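Local coordinates for protein Cry23AA1 (Bacillus thuringiensis, PDB 4RHZ) that probably acts with its partner Cry37Aa1 as an insecticidal toxin of the aerolysin-like pore-forming family, and carries a bound zinc ion, at residues N11-K15 with E16-A20; V89-G92 with T93-T97; S253-P256 with N257-L260. One frame throughout, in Å; residues are numbered along the deposited sequence.

Interaction 1. Residues N11-K15 with E16-A20; sequences NNYMK and EVYGA
Tyr13 and Tyr18, five residues apart on the last turns of one helix, share a single water between their hydroxyls. Water 1 lies 3.0 Å from Tyr13 OH and 2.6 Å from Tyr18 OH, in the plane of both rings at their edges. The rings themselves barely meet, Tyr13 CE2 lying 4.4 Å from Tyr18 CE2, so the water is what joins their polar ends.

Val17 is wedged between the two tyrosines and touches both. Its CG2 methyl sits over one face of the Tyr13 ring, 4.1 Å from the centroid and 17° off the normal, a CH-pi contact displaced toward the rim. The other methyl, CG1, lies over the centre of the Tyr18 ring. With CG1 anti to the backbone N (chi1 164°), CG2 is left beside that nitrogen, on the side from which the Tyr13 ring can be reached.

Met14 folds back at chi2 and chi3, which brings SD to 3.7 Å from Tyr18 CD2. This Met-aromatic contact is oblique to the ring.

On the outer side, Asn12 ND2 gives Glu16 OE2 a weak hydrogen bond of 3.5 Å, with amide and carboxylate planes 67° apart. The other carboxylate oxygen, OE1, is hydrogen-bonded to Tyr197 OH, the stronger partner of this side chain. The backbone ladder runs from Glu16 N to Asn12 O through Tyr18 N to Met14 O, and then fades: the bond from Gly19 N to Lys15 O is weak, and Gly19 leaves helical geometry with positive phi. Beyond it the chain turns back, and Ala20 O comes within 3.2 Å of Lys15 CG.

Helix 6-18 lies on strands 22-27 and 182-190: Met14 packs on Val23, Ala185 and Val187, Tyr18 on Val187, and Tyr13 on Val189, while Tyr197 of helix 191-197 meets the Tyr13 ring edge-to-face.

Interaction 2. Residues V89-G92 with T93-T97; sequences VKAG and TSIST
Val89 begins the contact with one methyl: its CG1 lies 4.0 Å from Ile95 CD1, the two side chains meeting at an angle to each other. Its first torsion (chi1 69°) sets CG1 between the backbone N and the carbonyl carbon, and CG1 is the branch that does the touching. The Val89 backbone is still part of strand 67-90, where it is hydrogen-bonded to Tyr120, and Val89 O also accepts a bond from Ser121 OG.

Through Lys90, whose backbone is hydrogen-bonded to Ile4 and Ile6, the strand stays paired.

At Ala91 the strand has ended. The CB methyl points toward the following segment and comes to 3.9 Å from Ile95 CD1, the same carbon that Val89 touches. Seen from CD1, the Val89 and Ala91 methyls lie about 100° apart, so the tip of the isoleucine is approached from two distinct directions.

The bend belongs to a short connection between sheets: strand 67-90 is part of the large sheet of this elongated, aerolysin-like fold, whereas strand 96-105 belongs to a separate four-stranded one. Tyr120 backs both ends, since its backbone bonds to Val89 and to Ile95.

The amide of Ala91 faces into the bend. It donates to water 2 at 2.8 Å from Ala91 N, and that water donates in turn to Thr93 O at 2.6 Å. The angle at the water is about 124°. Ala91 N and Thr93 O are themselves 4.8 Å apart, too far for a direct bond, and the water fills this role.

Gly92 carries the chain round the corner into Thr93. Beyond it, Ile95 CG1 lies 3.7 Å from the oxygen of water 2, on a buried side chain that also packs on Val33 and Glu36 of strand 32-40.

Interaction 3. Residues S253-P256 with N257-L260; sequences SLAP and NVTL
Leu254 reaches across the turn to Val258 and Leu260. Its CB lies 4.1 Å from Val258 O, a loose approach to the carbonyl. With CG anti to the carbonyl carbon (chi1 -63°), the branch is carried over the returning chain. CD1 is then 3.9 Å from Val258 O and equally far from Leu260 CD2. The other methyl, CD2, lies 4.0 Å from Leu260 CD1, and more distantly faces Val258 CG1. Leu260 is the last modelled residue and its torsions are far from staggered (chi1 25°), so this leucine pair deserves less weight.

The reversal itself is a type I beta turn from Ala255 to Val258. Val258 N donates to Ala255 O at 2.9 Å, the donor standing 60° out of the carbonyl plane. Beside this bond Ala255 CB meets Val258 CG2 at 3.8 Å. Asn257 OD1 merely packs against Ala255 CB, at 3.6 Å; its ND2 is hydrogen-bonded to both Gln223 OE1 and Thr113 O, which would hold the amide in place.

The turn takes the chain from strand 246-254, paired with 211-235, to the edge strand 258-259 beside 111-119; Val258 packs on Leu225, Leu254 on Arg226, and Ala255 on Trp134 of strand 126-142.

Interactions 2 and 3 do the same topological job at two places: each takes the chain from the large sheet to the four-stranded one, where strands 96-105 and 258-259 flank 111-119. Their centres are 34 Å apart, with nearest atoms about 17 Å apart. Interaction 1 lies toward one end of the elongated molecule, about 10 Å from interaction 2 by nearest atoms and about 43 Å from interaction 3. Only interaction 3 comes near the zinc site of His79, Glu130 and His132: the Asn257 side chain is about 6 Å from the metal, and that of Pro256 about 5 Å from the His132 side chain.

Interaction 1. Residues N11-K15 with E16-A20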
ATOM      1  N   ASN A  11      29.829 -30.008   3.865  1.00 34.07           N
ATOM      2  CA  ASN A  11      29.704 -31.433   3.963  1.00 35.38           C
ATOM      3  C   ASN A  11      29.682 -31.996   2.522  1.00 37.37           C
ATOM      4  O   ASN A  11      30.364 -32.989   2.215  1.00 37.69           O
ATOM      5  CB  ASN A  11      28.455 -31.768   4.775  1.00 34.14           C
ATOM      6  CG  ASN A  11      28.258 -33.229   5.004  1.00 33.25           C
ATOM      7  OD1 ASN A  11      27.923 -33.985   4.077  1.00 33.63           O
ATOM      8  ND2 ASN A  11      28.373 -33.648   6.266  1.00 31.91           N
ATOM      9  N   ASN A  12      28.950 -31.334   1.627  1.00 37.87           N
ATOM     10  CA  ASN A  12      28.766 -31.927   0.311  1.00 38.81           C
ATOM     11  C   ASN A  12      30.062 -31.832  -0.516  1.00 37.87           C
ATOM     12  O   ASN A  12      30.410 -32.748  -1.223  1.00 37.85           O
ATOM     13  CB  ASN A  12      27.529 -31.365  -0.440  1.00 37.68           C
ATOM     14  CG  ASN A  12      27.362 -31.979  -1.848  1.00 42.30           C
ATOM     15  OD1 ASN A  12      27.028 -33.177  -2.026  1.00 43.68           O
ATOM     16  ND2 ASN A  12      27.598 -31.154  -2.861  1.00 46.13           N
ATOM     17  N   TYR A  13      30.746 -30.712  -0.399  1.00 37.79           N
ATOM     18  CA  TYR A  13      32.002 -30.490  -1.012  1.00 38.39           C
ATOM     19  C   TYR A  13      33.028 -31.582  -0.574  1.00 39.80           C
ATOM     20  O   TYR A  13      33.693 -32.245  -1.423  1.00 39.65           O
ATOM     21  CB  TYR A  13      32.458 -29.108  -0.598  1.00 38.47           C
ATOM     22  CG  TYR A  13      33.893 -28.809  -0.930  1.00 36.67           C
ATOM     23  CD1 TYR A  13      34.237 -28.184  -2.132  1.00 36.10           C
ATOM     24  CD2 TYR A  13      34.917 -29.130  -0.033  1.00 36.64           C
ATOM     25  CE1 TYR A  13      35.558 -27.879  -2.429  1.00 36.74           C
ATOM     26  CE2 TYR A  13      36.260 -28.820  -0.323  1.00 34.73           C
ATOM     27  CZ  TYR A  13      36.568 -28.215  -1.519  1.00 36.54           C
ATOM     28  OH  TYR A  13      37.883 -27.938  -1.821  1.00 39.86           O
ATOM     29  N   MET A  14      33.119 -31.814   0.733  1.00 38.50           N
ATOM     30  CA  MET A  14      34.057 -32.776   1.204  1.00 37.85           C
ATOM     31  C   MET A  14      33.767 -34.164   0.652  1.00 38.55           C
ATOM     32  O   MET A  14      34.685 -34.910   0.361  1.00 37.81           O
ATOM     33  CB  MET A  14      34.082 -32.839   2.724  1.00 37.03           C
ATOM     34  CG  MET A  14      34.781 -31.703   3.401  1.00 35.28           C
ATOM     35  SD  MET A  14      36.525 -31.433   2.961  1.00 37.14           S
ATOM     36  CE  MET A  14      37.207 -32.783   3.939  1.00 35.11           C
ATOM     37  N   LYS A  15      32.510 -34.556   0.601  1.00 38.71           N
ATOM     38  CA  LYS A  15      32.187 -35.880   0.109  1.00 39.57           C
ATOM     39  C   LYS A  15      32.497 -35.995  -1.380  1.00 40.89           C
ATOM     40  O   LYS A  15      32.988 -37.008  -1.807  1.00 40.45           O
ATOM     41  CB  LYS A  15      30.753 -36.248   0.368  1.00 38.20           C
ATOM     42  CG  LYS A  15      30.492 -36.488   1.845  1.00 40.33           C
ATOM     43  CD  LYS A  15      29.082 -37.001   2.166  1.00 38.00           C
ATOM     44  CE  LYS A  15      28.924 -37.083   3.678  1.00 40.12           C
ATOM     45  NZ  LYS A  15      27.526 -37.398   4.138  1.00 46.93           N
ATOM     46  N   GLU A  16      32.236 -34.948  -2.145  1.00 41.79           N
ATOM     47  CA  GLU A  16      32.416 -35.038  -3.568  1.00 44.22           C
ATOM     48  C   GLU A  16      33.879 -35.008  -3.940  1.00 44.55           C
ATOM     49  O   GLU A  16      34.302 -35.730  -4.850  1.00 45.51           O
ATOM     50  CB  GLU A  16      31.669 -33.925  -4.330  1.00 43.98           C
ATOM     51  CG  GLU A  16      30.132 -34.221  -4.363  1.00 47.92           C
ATOM     52  CD  GLU A  16      29.335 -33.170  -5.128  1.00 53.21           C
ATOM     53  OE1 GLU A  16      29.903 -32.095  -5.484  1.00 53.19           O
ATOM     54  OE2 GLU A  16      28.147 -33.447  -5.408  1.00 53.46           O
ATOM     55  N   VAL A  17      34.646 -34.178  -3.244  1.00 43.14           N
ATOM     56  CA  VAL A  17      35.982 -33.924  -3.651  1.00 41.51           C
ATOM     57  C   VAL A  17      36.932 -35.023  -3.166  1.00 41.51           C
ATOM     58  O   VAL A  17      37.825 -35.428  -3.928  1.00 40.52           O
ATOM     59  CB  VAL A  17      36.451 -32.560  -3.180  1.00 42.69           C
ATOM     60  CG1 VAL A  17      38.009 -32.445  -3.272  1.00 40.72           C
ATOM     61  CG2 VAL A  17      35.746 -31.446  -4.010  1.00 41.94           C
ATOM     62  N   TYR A  18      36.714 -35.509  -1.940  1.00 39.70           N
ATOM     63  CA  TYR A  18      37.624 -36.443  -1.285  1.00 39.03           C
ATOM     64  C   TYR A  18      37.074 -37.844  -1.207  1.00 39.36           C
ATOM     65  O   TYR A  18      37.789 -38.758  -0.792  1.00 40.32           O
ATOM     66  CB  TYR A  18      38.010 -35.956   0.154  1.00 38.21           C
ATOM     67  CG  TYR A  18      38.810 -34.678   0.073  1.00 38.65           C
ATOM     68  CD1 TYR A  18      40.082 -34.681  -0.461  1.00 34.57           C
ATOM     69  CD2 TYR A  18      38.253 -33.451   0.410  1.00 38.03           C
ATOM     70  CE1 TYR A  18      40.807 -33.524  -0.615  1.00 35.69           C
ATOM     71  CE2 TYR A  18      38.976 -32.285   0.248  1.00 38.73           C
ATOM     72  CZ  TYR A  18      40.272 -32.336  -0.249  1.00 37.16           C
ATOM     73  OH  TYR A  18      41.012 -31.191  -0.444  1.00 37.36           O
ATOM     74  N   GLY A  19      35.802 -38.041  -1.539  1.00 39.00           N
ATOM     75  CA  GLY A  19      35.195 -39.384  -1.347  1.00 37.89           C
ATOM     76  C   GLY A  19      34.941 -39.689   0.112  1.00 39.20           C
ATOM     77  O   GLY A  19      34.633 -40.818   0.459  1.00 39.53           O
ATOM     78  N   ALA A  20      35.015 -38.682   1.002  1.00 39.68           N
ATOM     79  CA  ALA A  20      34.662 -38.915   2.422  1.00 39.40           C
ATOM     80  C   ALA A  20      33.232 -39.401   2.509  1.00 39.94           C
ATOM     81  O   ALA A  20      32.442 -39.030   1.689  1.00 39.86           O
ATOM     82  CB  ALA A  20      34.837 -37.614   3.255  1.00 39.78           C
TER
HETATM   83  O   HOH W   1      39.892 -28.952   0.199  1.00 43.26           O

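Interaction 2. Residues V89-G92 with T93-T97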
ATOM      1  N   VAL A  89      20.733 -17.785   4.756  1.00 33.12           N
ATOM      2  CA  VAL A  89      22.029 -18.400   5.004  1.00 32.37           C
ATOM      3  C   VAL A  89      22.180 -18.709   6.492  1.00 34.31           C
ATOM      4  O   VAL A  89      21.767 -17.913   7.362  1.00 33.52           O
ATOM      5  CB  VAL A  89      23.180 -17.533   4.408  1.00 32.92           C
ATOM      6  CG1 VAL A  89      23.378 -16.175   5.171  1.00 28.83           C
ATOM      7  CG2 VAL A  89      24.515 -18.337   4.222  1.00 31.78           C
ATOM      8  N   LYS A  90      22.692 -19.913   6.789  1.00 34.33           N
ATOM      9  CA  LYS A  90      23.059 -20.291   8.152  1.00 34.70           C
ATOM     10  C   LYS A  90      24.567 -20.636   8.255  1.00 35.83           C
ATOM     11  O   LYS A  90      25.070 -21.637   7.652  1.00 33.06           O
ATOM     12  CB  LYS A  90      22.242 -21.485   8.556  1.00 34.01           C
ATOM     13  CG  LYS A  90      22.520 -21.999  10.009  1.00 39.42           C
ATOM     14  CD  LYS A  90      21.432 -23.057  10.341  1.00 45.90           C
ATOM     15  CE  LYS A  90      21.572 -23.625  11.727  1.00 43.31           C
ATOM     16  NZ  LYS A  90      21.508 -22.561  12.733  1.00 44.94           N
ATOM     17  N   ALA A  91      25.257 -19.796   9.013  1.00 37.48           N
ATOM     18  CA  ALA A  91      26.704 -19.866   9.259  1.00 38.67           C
ATOM     19  C   ALA A  91      26.772 -20.329  10.659  1.00 40.01           C
ATOM     20  O   ALA A  91      25.797 -20.874  11.159  1.00 41.12           O
ATOM     21  CB  ALA A  91      27.305 -18.506   9.154  1.00 39.29           C
ATOM     22  N   GLY A  92      27.870 -20.107  11.350  1.00 42.53           N
ATOM     23  CA  GLY A  92      27.962 -20.683  12.685  1.00 45.27           C
ATOM     24  C   GLY A  92      27.403 -19.809  13.804  1.00 47.44           C
ATOM     25  O   GLY A  92      27.006 -20.279  14.882  1.00 49.08           O
ATOM     26  N   THR A  93      27.417 -18.526  13.569  1.00 49.04           N
ATOM     27  CA  THR A  93      26.903 -17.564  14.524  1.00 50.88           C
ATOM     28  C   THR A  93      25.565 -16.917  13.975  1.00 49.72           C
ATOM     29  O   THR A  93      25.286 -16.913  12.779  1.00 48.48           O
ATOM     30  CB  THR A  93      28.067 -16.555  14.788  1.00 51.43           C
ATOM     31  OG1 THR A  93      27.612 -15.469  15.580  1.00 58.52           O
ATOM     32  CG2 THR A  93      28.627 -15.995  13.497  1.00 52.52           C
ATOM     33  N   SER A  94      24.719 -16.449  14.863  1.00 49.34           N
ATOM     34  CA  SER A  94      23.514 -15.658  14.517  1.00 48.61           C
ATOM     35  C   SER A  94      23.733 -14.580  13.468  1.00 46.20           C
ATOM     36  O   SER A  94      24.580 -13.714  13.656  1.00 45.51           O
ATOM     37  CB  SER A  94      23.087 -14.882  15.767  1.00 47.54           C
ATOM     38  OG  SER A  94      21.888 -15.426  16.210  1.00 51.88           O
ATOM     39  N   ILE A  95      22.973 -14.590  12.386  1.00 44.20           N
ATOM     40  CA  ILE A  95      23.057 -13.414  11.503  1.00 42.92           C
ATOM     41  C   ILE A  95      21.655 -12.769  11.439  1.00 43.62           C
ATOM     42  O   ILE A  95      20.711 -13.408  10.965  1.00 41.77           O
ATOM     43  CB  ILE A  95      23.540 -13.753  10.101  1.00 42.40           C
ATOM     44  CG1 ILE A  95      24.748 -14.710  10.156  1.00 39.63           C
ATOM     45  CG2 ILE A  95      23.836 -12.452   9.293  1.00 40.58           C
ATOM     46  CD1 ILE A  95      24.892 -15.486   8.832  1.00 38.86           C
ATOM     47  N   SER A  96      21.528 -11.531  11.933  1.00 44.26           N
ATOM     48  CA  SER A  96      20.250 -10.814  11.855  1.00 46.01           C
ATOM     49  C   SER A  96      20.401  -9.285  11.744  1.00 47.06           C
ATOM     50  O   SER A  96      21.482  -8.765  12.064  1.00 46.61           O
ATOM     51  CB  SER A  96      19.319 -11.233  13.016  1.00 44.96           C
ATOM     52  OG  SER A  96      19.868 -10.808  14.217  1.00 45.36           O
ATOM     53  N   THR A  97      19.339  -8.590  11.282  1.00 46.87           N
ATOM     54  CA  THR A  97      19.320  -7.115  11.160  1.00 47.28           C
ATOM     55  C   THR A  97      17.926  -6.561  11.509  1.00 46.86           C
ATOM     56  O   THR A  97      16.927  -7.080  11.009  1.00 44.23           O
ATOM     57  CB  THR A  97      19.557  -6.679   9.714  1.00 48.64           C
ATOM     58  OG1 THR A  97      20.804  -7.158   9.248  1.00 49.10           O
ATOM     59  CG2 THR A  97      19.565  -5.149   9.566  1.00 52.53           C
TER
HETATM   60  O   HOH W   2      24.030 -18.226  10.963  1.00 41.97           O

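Interaction 3. Residues S253-P256 with N257-L260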
ATOM      1  N   SER A 253      -6.171  13.360  11.749  1.00 42.06           N
ATOM      2  CA  SER A 253      -4.939  12.857  12.383  1.00 42.79           C
ATOM      3  C   SER A 253      -4.000  12.153  11.387  1.00 43.31           C
ATOM      4  O   SER A 253      -4.450  11.626  10.371  1.00 43.98           O
ATOM      5  CB  SER A 253      -5.266  11.818  13.458  1.00 42.58           C
ATOM      6  OG  SER A 253      -6.160  12.262  14.437  1.00 41.60           O
ATOM      7  N   LEU A 254      -2.707  12.128  11.689  1.00 43.92           N
ATOM      8  CA  LEU A 254      -1.729  11.282  10.935  1.00 44.21           C
ATOM      9  C   LEU A 254      -1.509  10.047  11.753  1.00 44.32           C
ATOM     10  O   LEU A 254      -1.534  10.130  12.968  1.00 45.14           O
ATOM     11  CB  LEU A 254      -0.378  11.957  10.856  1.00 44.21           C
ATOM     12  CG  LEU A 254      -0.240  13.271  10.127  1.00 43.48           C
ATOM     13  CD1 LEU A 254       1.228  13.697  10.167  1.00 40.98           C
ATOM     14  CD2 LEU A 254      -0.774  13.147   8.678  1.00 41.88           C
ATOM     15  N   ALA A 255      -1.285   8.895  11.130  1.00 44.80           N
ATOM     16  CA  ALA A 255      -0.792   7.709  11.910  1.00 43.63           C
ATOM     17  C   ALA A 255       0.571   7.987  12.629  1.00 43.08           C
ATOM     18  O   ALA A 255       1.365   8.815  12.165  1.00 42.62           O
ATOM     19  CB  ALA A 255      -0.730   6.477  11.025  1.00 41.87           C
ATOM     20  N   PRO A 256       0.840   7.314  13.760  1.00 44.53           N
ATOM     21  CA  PRO A 256       2.153   7.577  14.497  1.00 46.55           C
ATOM     22  C   PRO A 256       3.420   7.433  13.631  1.00 48.32           C
ATOM     23  O   PRO A 256       4.384   8.283  13.693  1.00 49.35           O
ATOM     24  CB  PRO A 256       2.170   6.559  15.635  1.00 45.79           C
ATOM     25  CG  PRO A 256       0.739   5.947  15.697  1.00 46.70           C
ATOM     26  CD  PRO A 256       0.001   6.269  14.394  1.00 44.40           C
ATOM     27  N   ASN A 257       3.387   6.421  12.761  1.00 48.88           N
ATOM     28  CA  ASN A 257       4.526   6.110  11.880  1.00 49.78           C
ATOM     29  C   ASN A 257       4.447   6.857  10.594  1.00 50.17           C
ATOM     30  O   ASN A 257       5.194   6.534   9.672  1.00 51.39           O
ATOM     31  CB  ASN A 257       4.616   4.608  11.585  1.00 49.06           C
ATOM     32  CG  ASN A 257       3.429   4.088  10.725  1.00 52.80           C
ATOM     33  OD1 ASN A 257       2.293   4.629  10.793  1.00 51.02           O
ATOM     34  ND2 ASN A 257       3.682   3.018   9.931  1.00 48.96           N
ATOM     35  N   VAL A 258       3.573   7.865  10.512  1.00 50.61           N
ATOM     36  CA  VAL A 258       3.397   8.620   9.256  1.00 50.67           C
ATOM     37  C   VAL A 258       3.784  10.065   9.487  1.00 54.18           C
ATOM     38  O   VAL A 258       3.521  10.616  10.574  1.00 54.39           O
ATOM     39  CB  VAL A 258       1.915   8.535   8.704  1.00 51.07           C
ATOM     40  CG1 VAL A 258       1.631   9.611   7.678  1.00 46.04           C
ATOM     41  CG2 VAL A 258       1.606   7.146   8.124  1.00 44.56           C
ATOM     42  N   THR A 259       4.367  10.665   8.445  1.00 56.72           N
ATOM     43  CA  THR A 259       4.950  11.999   8.451  1.00 61.20           C
ATOM     44  C   THR A 259       4.782  12.627   7.042  1.00 63.62           C
ATOM     45  O   THR A 259       4.521  11.899   6.057  1.00 65.10           O
ATOM     46  CB  THR A 259       6.486  11.918   8.908  1.00 61.52           C
ATOM     47  OG1 THR A 259       6.565  11.446  10.269  1.00 60.70           O
ATOM     48  CG2 THR A 259       7.202  13.278   8.838  1.00 63.29           C
ATOM     49  N   LEU A 260       4.866  13.961   6.929  1.00 66.45           N
ATOM     50  CA  LEU A 260       5.021  14.623   5.586  1.00 68.02           C
ATOM     51  C   LEU A 260       6.079  15.760   5.512  1.00 69.08           C
ATOM     52  O   LEU A 260       5.899  16.839   4.914  1.00 69.88           O
ATOM     53  CB  LEU A 260       3.683  15.045   4.956  1.00 68.00           C
ATOM     54  CG  LEU A 260       2.381  15.350   5.699  1.00 68.55           C
ATOM     55  CD1 LEU A 260       1.445  14.165   5.544  1.00 67.99           C
ATOM     56  CD2 LEU A 260       2.612  15.754   7.177  1.00 70.06           C
TER